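Local coordinates for protein ornithine carbamoyltransferase (PDB 3GRF) that probably transfers a carbamoyl group between carbamoyl phosphate and ornithine, a reaction associated with the arginine degradation pathway of this parasite, at residues A[45-50]-A[101-106]; A[49-54]-A[73-78]; A[105-110]-A[126-131]. All blocks are in the same frame, centred on the assembly; numbering follows the deposited sequence.

Strand 46-51 is the first strand of the four-stranded parallel sheet, and two contacts start from it. The chain runs through helix 56-69 and returns as strand 72-77, where interaction 2 closes the first loop. It goes on through helix 90-97 to strand 103-107, which lies along the other edge of strand 46-51, so interaction 1 closes a longer loop that encloses the one of interaction 2. Interaction 3 follows in series: T105 and A106 end interaction 1 and open a loop through helix 111-120 to strand 125-127. No loops cross. The strand order is therefore 72-77, 46-51, 103-107, 125-127, and F50 O to R107 N (3.0 Å) probably continues the ladder between interactions 1 and 3.

Interaction 1 of 3, residues A[45-50]-A[101-106]; sequences KTLLAF and VDICTA
The F50 ring receives C104 SG at its edge, 3.8 Å from CE1 and 86° off the ring normal, which makes this a sulfur-aromatic contact in the ring plane. Over one face, toward the rim, sits L48 CD1 of the ring's own strand. F50 CB meanwhile meets A106 CB at 4.0 Å. The carboxylate of D102 is the second flat group: with CG beside its own backbone N (chi1 -59°), OD1 is brought to T46 N (3.0 Å), to which it turns its anti lone pair, while K45 CB and CG lie against the carboxylate and the two side chains cross at about a right angle. A second bond runs from D102 N to T46 O. Beyond this start the strands pair as neighbours in a parallel sheet, their axes 18° apart, within the carbamoyl phosphate binding domain of the family. L48 is bonded through both N and O, its N to I103 O at 2.9 Å and its O to T105 N at 3.0 Å; F50 N then reaches T105 O. On the face carrying L47, A49 and T105, L47 CB touches I103 CG2 at 3.6 Å, and L47 CD1 lies against T105 CG2. A water joins T105 OG1 to F50 O.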
loop_
_atom_site.group_PDB
_atom_site.type_symbol
_atom_site.label_atom_id
_atom_site.label_comp_id
_atom_site.label_asym_id
_atom_site.label_seq_id
_atom_site.Cartn_x
_atom_site.Cartn_y
_atom_site.Cartn_z
ATOM N N LYS A 45 -7.321 -9.564 9.300
ATOM C CA LYS A 45 -6.211 -9.359 10.229
ATOM C C LYS A 45 -5.167 -8.641 9.447
ATOM O O LYS A 45 -5.111 -8.825 8.225
ATOM C CB LYS A 45 -5.684 -10.689 10.777
ATOM C CG LYS A 45 -6.632 -11.284 11.848
ATOM C CD LYS A 45 -6.278 -12.730 12.155
ATOM C CE LYS A 45 -7.267 -13.340 13.155
ATOM N NZ LYS A 45 -6.854 -13.039 14.554
ATOM N N THR A 46 -4.353 -7.773 10.069
ATOM C CA THR A 46 -3.329 -7.021 9.304
ATOM C C THR A 46 -1.946 -7.153 9.887
ATOM O O THR A 46 -1.764 -7.302 11.097
ATOM C CB THR A 46 -3.679 -5.506 9.107
ATOM O OG1 THR A 46 -2.805 -4.712 9.931
ATOM C CG2 THR A 46 -5.128 -5.263 9.484
ATOM N N LEU A 47 -0.980 -7.109 8.985
ATOM C CA LEU A 47 0.391 -7.092 9.362
ATOM C C LEU A 47 0.941 -5.690 9.104
ATOM O O LEU A 47 0.691 -5.081 8.072
ATOM C CB LEU A 47 1.163 -8.166 8.573
ATOM C CG LEU A 47 2.614 -7.834 8.190
ATOM C CD1 LEU A 47 3.468 -7.980 9.430
ATOM C CD2 LEU A 47 3.194 -8.671 7.019
ATOM N N LEU A 48 1.691 -5.178 10.059
ATOM C CA LEU A 48 2.288 -3.909 9.866
ATOM C C LEU A 48 3.723 -4.173 9.481
ATOM O O LEU A 48 4.456 -4.768 10.242
ATOM C CB LEU A 48 2.265 -3.159 11.176
ATOM C CG LEU A 48 2.924 -1.788 11.163
ATOM C CD1 LEU A 48 2.566 -0.930 9.895
ATOM C CD2 LEU A 48 2.494 -1.102 12.420
ATOM N N ALA A 49 4.154 -3.691 8.313
ATOM C CA ALA A 49 5.469 -4.080 7.794
ATOM C C ALA A 49 6.360 -2.887 7.516
ATOM O O ALA A 49 6.211 -2.260 6.477
ATOM C CB ALA A 49 5.275 -4.879 6.503
ATOM N N PHE A 50 7.286 -2.600 8.439
ATOM C CA PHE A 50 8.246 -1.482 8.337
ATOM C C PHE A 50 9.414 -1.863 7.468
ATOM O O PHE A 50 9.900 -2.983 7.516
ATOM C CB PHE A 50 8.766 -1.094 9.734
ATOM C CG PHE A 50 7.690 -0.562 10.676
ATOM C CD1 PHE A 50 7.123 -1.375 11.626
ATOM C CD2 PHE A 50 7.235 0.745 10.586
ATOM C CE1 PHE A 50 6.130 -0.878 12.511
ATOM C CE2 PHE A 50 6.240 1.246 11.481
ATOM C CZ PHE A 50 5.700 0.415 12.433
ATOM N N VAL A 101 -2.813 -3.463 15.128
ATOM C CA VAL A 101 -2.441 -4.543 14.212
ATOM C C VAL A 101 -2.305 -5.870 14.974
ATOM O O VAL A 101 -2.312 -5.900 16.217
ATOM C CB VAL A 101 -1.194 -4.175 13.376
ATOM C CG1 VAL A 101 -1.467 -2.850 12.648
ATOM C CG2 VAL A 101 0.068 -4.062 14.288
ATOM N N ASP A 102 -2.286 -6.967 14.219
ATOM C CA ASP A 102 -2.206 -8.311 14.769
ATOM C C ASP A 102 -0.776 -8.836 14.782
ATOM O O ASP A 102 -0.412 -9.751 15.539
ATOM C CB ASP A 102 -3.108 -9.226 13.959
ATOM C CG ASP A 102 -4.509 -8.769 13.968
ATOM O OD1 ASP A 102 -4.942 -8.131 12.985
ATOM O OD2 ASP A 102 -5.168 -8.971 14.996
ATOM N N ILE A 103 0.056 -8.274 13.919
ATOM C CA ILE A 103 1.418 -8.783 13.780
ATOM C C ILE A 103 2.250 -7.745 13.095
ATOM O O ILE A 103 1.695 -6.872 12.442
ATOM C CB ILE A 103 1.486 -10.133 12.986
ATOM C CG1 ILE A 103 2.908 -10.671 12.929
ATOM C CG2 ILE A 103 0.891 -10.053 11.577
ATOM C CD1 ILE A 103 2.949 -12.118 12.655
ATOM N N CYS A 104 3.575 -7.827 13.253
ATOM C CA CYS A 104 4.490 -6.787 12.746
ATOM C C CYS A 104 5.776 -7.435 12.240
ATOM O O CYS A 104 6.323 -8.315 12.878
ATOM C CB CYS A 104 4.814 -5.777 13.860
ATOM S SG CYS A 104 6.175 -4.581 13.523
ATOM N N THR A 105 6.265 -6.995 11.090
ATOM C CA THR A 105 7.600 -7.380 10.650
ATOM C C THR A 105 8.303 -6.045 10.470
ATOM O O THR A 105 7.642 -5.041 10.218
ATOM C CB THR A 105 7.584 -8.069 9.256
ATOM O OG1 THR A 105 6.925 -7.197 8.356
ATOM C CG2 THR A 105 6.855 -9.423 9.256
ATOM N N ALA A 106 9.623 -6.019 10.607
ATOM C CA ALA A 106 10.365 -4.772 10.437
ATOM C C ALA A 106 11.728 -5.109 9.903
ATOM O O ALA A 106 12.339 -6.105 10.297
ATOM C CB ALA A 106 10.496 -4.020 11.756
HETATM O O HOH W 1 8.759 -5.732 7.174
#

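Interaction 2 of 3, residues A[49-54]-A[73-78]; sequences AFFAKP and AIYYEL
L78, F51 and F50 bury more surface here than the other residues. L78 N donates to F51 O at 2.8 Å, the last rung of the pairing, and its side chain points toward strand 46-51: CD1 comes to 4.1 Å from F50 CB, and CB rests on F51 O. F51 lies on the face shared with A49 and Y75. Its CG stands beside the backbone N, whereas Y75 CG is anti to its N, and the two side chains cross at about a right angle. F51 CD2 thus reaches the edge of the Y75 ring, 3.5 Å from CE1, the ring planes lying oblique at 41°. On the opposite face F50 and Y76 run side by side in the same direction; F50 CE2 stands 3.8 Å above the Y76 ring, offset toward its rim, with planes at 50°. The backbone holds these pairs in register: A49 O takes Y76 N at 2.7 Å, and Y76 O takes F51 N. E77 turns its carboxylate to another chain, in a salt bridge with R59 of the second subunit. Parallel strands 26° apart, connected through helix 56-69, form a beta-alpha-beta crossover.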
loop_
_atom_site.group_PDB
_atom_site.type_symbol
_atom_site.label_atom_id
_atom_site.label_comp_id
_atom_site.label_asym_id
_atom_site.label_seq_id
_atom_site.Cartn_x
_atom_site.Cartn_y
_atom_site.Cartn_z
ATOM N N ALA A 49 4.154 -3.691 8.313
ATOM C CA ALA A 49 5.469 -4.080 7.794
ATOM C C ALA A 49 6.360 -2.887 7.516
ATOM O O ALA A 49 6.211 -2.260 6.477
ATOM C CB ALA A 49 5.275 -4.879 6.503
ATOM N N PHE A 50 7.286 -2.600 8.439
ATOM C CA PHE A 50 8.246 -1.482 8.337
ATOM C C PHE A 50 9.414 -1.863 7.468
ATOM O O PHE A 50 9.900 -2.983 7.516
ATOM C CB PHE A 50 8.766 -1.094 9.734
ATOM C CG PHE A 50 7.690 -0.562 10.676
ATOM C CD1 PHE A 50 7.123 -1.375 11.626
ATOM C CD2 PHE A 50 7.235 0.745 10.586
ATOM C CE1 PHE A 50 6.130 -0.878 12.511
ATOM C CE2 PHE A 50 6.240 1.246 11.481
ATOM C CZ PHE A 50 5.700 0.415 12.433
ATOM N N PHE A 51 9.853 -0.942 6.620
ATOM C CA PHE A 51 11.040 -1.168 5.857
ATOM C C PHE A 51 11.839 0.105 5.932
ATOM O O PHE A 51 11.337 1.158 5.562
ATOM C CB PHE A 51 10.682 -1.489 4.405
ATOM C CG PHE A 51 10.108 -2.869 4.209
ATOM C CD1 PHE A 51 10.920 -3.928 3.848
ATOM C CD2 PHE A 51 8.752 -3.092 4.368
ATOM C CE1 PHE A 51 10.380 -5.201 3.685
ATOM C CE2 PHE A 51 8.181 -4.361 4.162
ATOM C CZ PHE A 51 9.007 -5.416 3.867
ATOM N N ALA A 52 13.092 0.014 6.398
ATOM C CA ALA A 52 14.000 1.137 6.449
ATOM C C ALA A 52 14.743 1.220 5.122
ATOM O O ALA A 52 15.384 2.209 4.804
ATOM C CB ALA A 52 14.973 0.980 7.612
ATOM N N LYS A 53 14.620 0.168 4.366
ATOM C CA LYS A 53 15.206 0.055 3.033
ATOM C C LYS A 53 14.449 -1.066 2.308
ATOM O O LYS A 53 14.181 -2.133 2.873
ATOM C CB LYS A 53 16.729 -0.172 3.135
ATOM C CG LYS A 53 17.288 -1.170 2.147
ATOM C CD LYS A 53 18.801 -1.087 2.045
ATOM C CE LYS A 53 19.335 -2.046 0.996
ATOM N NZ LYS A 53 18.291 -2.422 0.004
ATOM N N PRO A 54 14.118 -0.794 1.006
ATOM C CA PRO A 54 13.367 -1.747 0.179
ATOM C C PRO A 54 14.077 -3.090 -0.016
ATOM O O PRO A 54 15.299 -3.163 -0.147
ATOM C CB PRO A 54 13.255 -1.074 -1.209
ATOM C CG PRO A 54 13.368 0.381 -0.955
ATOM C CD PRO A 54 13.673 0.533 0.512
ATOM N N ALA A 73 -1.307 -6.539 4.456
ATOM C CA ALA A 73 -0.080 -5.986 5.010
ATOM C C ALA A 73 0.000 -4.513 4.671
ATOM O O ALA A 73 -0.212 -4.121 3.513
ATOM C CB ALA A 73 1.169 -6.705 4.416
ATOM N N ILE A 74 0.330 -3.721 5.688
ATOM C CA ILE A 74 0.599 -2.309 5.535
ATOM C C ILE A 74 2.096 -2.154 5.252
ATOM O O ILE A 74 2.942 -2.485 6.073
ATOM C CB ILE A 74 0.287 -1.554 6.806
ATOM C CG1 ILE A 74 -1.216 -1.631 7.106
ATOM C CG2 ILE A 74 0.709 -0.092 6.662
ATOM C CD1 ILE A 74 -1.620 -1.000 8.476
ATOM N N TYR A 75 2.418 -1.666 4.076
ATOM C CA TYR A 75 3.779 -1.395 3.768
ATOM C C TYR A 75 4.143 -0.027 4.400
ATOM O O TYR A 75 3.675 1.057 3.970
ATOM C CB TYR A 75 3.977 -1.442 2.263
ATOM C CG TYR A 75 5.293 -0.836 1.877
ATOM C CD1 TYR A 75 6.481 -1.461 2.223
ATOM C CD2 TYR A 75 5.349 0.387 1.192
ATOM C CE1 TYR A 75 7.719 -0.889 1.910
ATOM C CE2 TYR A 75 6.577 0.976 0.866
ATOM C CZ TYR A 75 7.761 0.320 1.230
ATOM O OH TYR A 75 8.999 0.869 0.901
ATOM N N TYR A 76 4.942 -0.072 5.523
ATOM C CA TYR A 76 5.290 1.210 6.165
ATOM C C TYR A 76 6.761 1.593 5.976
ATOM O O TYR A 76 7.639 1.131 6.695
ATOM C CB TYR A 76 4.889 1.188 7.631
ATOM C CG TYR A 76 4.654 2.559 8.202
ATOM C CD1 TYR A 76 3.406 3.004 8.647
ATOM C CD2 TYR A 76 5.742 3.437 8.304
ATOM C CE1 TYR A 76 3.251 4.294 9.170
ATOM C CE2 TYR A 76 5.600 4.725 8.815
ATOM C CZ TYR A 76 4.359 5.150 9.243
ATOM O OH TYR A 76 4.223 6.421 9.753
ATOM N N GLU A 77 7.009 2.499 5.030
ATOM C CA GLU A 77 8.354 2.866 4.645
ATOM C C GLU A 77 8.928 3.890 5.626
ATOM O O GLU A 77 8.246 4.835 6.023
ATOM C CB GLU A 77 8.359 3.383 3.201
ATOM C CG GLU A 77 7.500 4.659 2.985
ATOM C CD GLU A 77 6.068 4.420 2.394
ATOM O OE1 GLU A 77 5.823 4.892 1.248
ATOM O OE2 GLU A 77 5.196 3.810 3.084
ATOM N N LEU A 78 10.174 3.699 6.042
ATOM C CA LEU A 78 10.770 4.620 7.009
ATOM C C LEU A 78 11.786 5.581 6.415
ATOM O O LEU A 78 12.791 5.154 5.881
ATOM C CB LEU A 78 11.367 3.841 8.180
ATOM C CG LEU A 78 10.311 3.116 8.993
ATOM C CD1 LEU A 78 11.021 2.271 10.011
ATOM C CD2 LEU A 78 9.415 4.182 9.640
#

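Interaction 3 of 3, residues A[105-110]-A[126-131]; sequences TARLAT and INALDD
R107 and L129 both send CG anti to the backbone N, with chi1 at -155° and 174°, and a bend at chi2 of R107 lays its chain alongside the leucine, the two pointing the same way. L129 CD2 accordingly sits over one face of the guanidinium, 3.2 Å from NH2, with L129 CB higher above the same face. R107 CG, lower down, touches A128 O at 3.6 Å. The backbones are joined as parallel strands before they part: A106 N donates to I126 O at 3.1 Å, and A106 O receives A128 N at 2.8 Å. T105 CG2 meets I126 CB at 3.9 Å on the face those two residues share. Where direct pairing stops, a water takes over, accepting from L108 N and donating to L129 O. The turn beyond is held by N127, whose OD1 accepts from L129 N (2.9 Å) in an Asx turn. D130 OD1 goes to the backbone N of F132 and G133, and D131, beside T110 at the N-cap, uses OD2 to take K111 N. The leucine carbons thus lie on a guanidinium face, while the N-H bonds of R107 point out within that plane, and an aspartate faces the start of helix 111-120, where the helix dipole would probably favour a negative charge.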
loop_
_atom_site.group_PDB
_atom_site.type_symbol
_atom_site.label_atom_id
_atom_site.label_comp_id
_atom_site.label_asym_id
_atom_site.label_seq_id
_atom_site.Cartn_x
_atom_site.Cartn_y
_atom_site.Cartn_z
ATOM N N THR A 105 6.265 -6.995 11.090
ATOM C CA THR A 105 7.600 -7.380 10.650
ATOM C C THR A 105 8.303 -6.045 10.470
ATOM O O THR A 105 7.642 -5.041 10.218
ATOM C CB THR A 105 7.584 -8.069 9.256
ATOM O OG1 THR A 105 6.925 -7.197 8.356
ATOM C CG2 THR A 105 6.855 -9.423 9.256
ATOM N N ALA A 106 9.623 -6.019 10.607
ATOM C CA ALA A 106 10.365 -4.772 10.437
ATOM C C ALA A 106 11.728 -5.109 9.903
ATOM O O ALA A 106 12.339 -6.105 10.297
ATOM C CB ALA A 106 10.496 -4.020 11.756
ATOM N N ARG A 107 12.182 -4.291 8.976
ATOM C CA ARG A 107 13.477 -4.415 8.346
ATOM C C ARG A 107 14.234 -3.188 8.763
ATOM O O ARG A 107 14.115 -2.156 8.099
ATOM C CB ARG A 107 13.336 -4.526 6.829
ATOM C CG ARG A 107 14.487 -5.246 6.124
ATOM C CD ARG A 107 15.700 -4.327 5.999
ATOM N NE ARG A 107 16.669 -4.768 4.981
ATOM C CZ ARG A 107 16.350 -5.311 3.799
ATOM N NH1 ARG A 107 15.077 -5.495 3.463
ATOM N NH2 ARG A 107 17.317 -5.681 2.967
ATOM N N LEU A 108 15.010 -3.260 9.844
ATOM C CA LEU A 108 15.682 -2.077 10.385
ATOM C C LEU A 108 17.196 -2.300 10.382
ATOM O O LEU A 108 17.668 -3.446 10.413
ATOM C CB LEU A 108 15.131 -1.741 11.793
ATOM C CG LEU A 108 13.594 -1.673 11.945
ATOM C CD1 LEU A 108 13.100 -1.861 13.382
ATOM C CD2 LEU A 108 12.998 -0.405 11.324
ATOM N N ALA A 109 17.954 -1.205 10.313
ATOM C CA ALA A 109 19.419 -1.267 10.240
ATOM C C ALA A 109 20.030 -2.262 11.252
ATOM O O ALA A 109 20.570 -3.306 10.843
ATOM C CB ALA A 109 20.026 0.120 10.389
ATOM N N THR A 110 19.905 -1.960 12.553
ATOM C CA THR A 110 20.594 -2.717 13.607
ATOM C C THR A 110 19.665 -3.604 14.422
ATOM O O THR A 110 18.467 -3.334 14.525
ATOM C CB THR A 110 21.305 -1.795 14.599
ATOM O OG1 THR A 110 20.337 -0.938 15.227
ATOM C CG2 THR A 110 22.414 -0.976 13.896
ATOM N N ILE A 126 8.750 -9.681 14.026
ATOM C CA ILE A 126 9.541 -10.592 13.227
ATOM C C ILE A 126 10.585 -9.715 12.571
ATOM O O ILE A 126 10.250 -8.689 12.038
ATOM C CB ILE A 126 8.692 -11.306 12.172
ATOM C CG1 ILE A 126 7.710 -12.261 12.862
ATOM C CG2 ILE A 126 9.598 -12.091 11.207
ATOM C CD1 ILE A 126 6.457 -12.541 12.046
ATOM N N ASN A 127 11.850 -10.100 12.701
ATOM C CA ASN A 127 12.952 -9.415 12.065
ATOM C C ASN A 127 12.963 -9.832 10.579
ATOM O O ASN A 127 13.155 -11.004 10.250
ATOM C CB ASN A 127 14.242 -9.803 12.809
ATOM C CG ASN A 127 15.494 -9.466 12.044
ATOM O OD1 ASN A 127 15.529 -8.523 11.280
ATOM N ND2 ASN A 127 16.550 -10.214 12.293
ATOM N N ALA A 128 12.737 -8.858 9.697
ATOM C CA ALA A 128 12.669 -9.094 8.248
ATOM C C ALA A 128 14.037 -8.825 7.616
ATOM O O ALA A 128 14.182 -8.795 6.402
ATOM C CB ALA A 128 11.582 -8.193 7.620
ATOM N N LEU A 129 15.027 -8.563 8.472
ATOM C CA LEU A 129 16.450 -8.624 8.145
ATOM C C LEU A 129 17.117 -7.537 8.972
ATOM O O LEU A 129 16.668 -6.397 8.969
ATOM C CB LEU A 129 16.753 -8.410 6.650
ATOM C CG LEU A 129 18.237 -8.301 6.205
ATOM C CD1 LEU A 129 19.096 -9.473 6.673
ATOM C CD2 LEU A 129 18.339 -8.187 4.697
ATOM N N ASP A 130 18.170 -7.894 9.705
ATOM C CA ASP A 130 19.009 -6.899 10.378
ATOM C C ASP A 130 20.417 -7.433 10.374
ATOM O O ASP A 130 20.667 -8.436 9.718
ATOM C CB ASP A 130 18.484 -6.566 11.793
ATOM C CG ASP A 130 18.592 -7.733 12.792
ATOM O OD1 ASP A 130 18.954 -8.880 12.440
ATOM O OD2 ASP A 130 18.304 -7.469 13.972
ATOM N N ASP A 131 21.326 -6.801 11.120
ATOM C CA ASP A 131 22.738 -7.222 11.152
ATOM C C ASP A 131 23.034 -8.477 11.973
ATOM O O ASP A 131 24.197 -8.834 12.152
ATOM C CB ASP A 131 23.663 -6.067 11.549
ATOM C CG ASP A 131 23.361 -5.489 12.923
ATOM O OD1 ASP A 131 24.087 -4.528 13.274
ATOM O OD2 ASP A 131 22.432 -5.972 13.630
HETATM O O HOH W 2 15.541 -5.368 11.264
#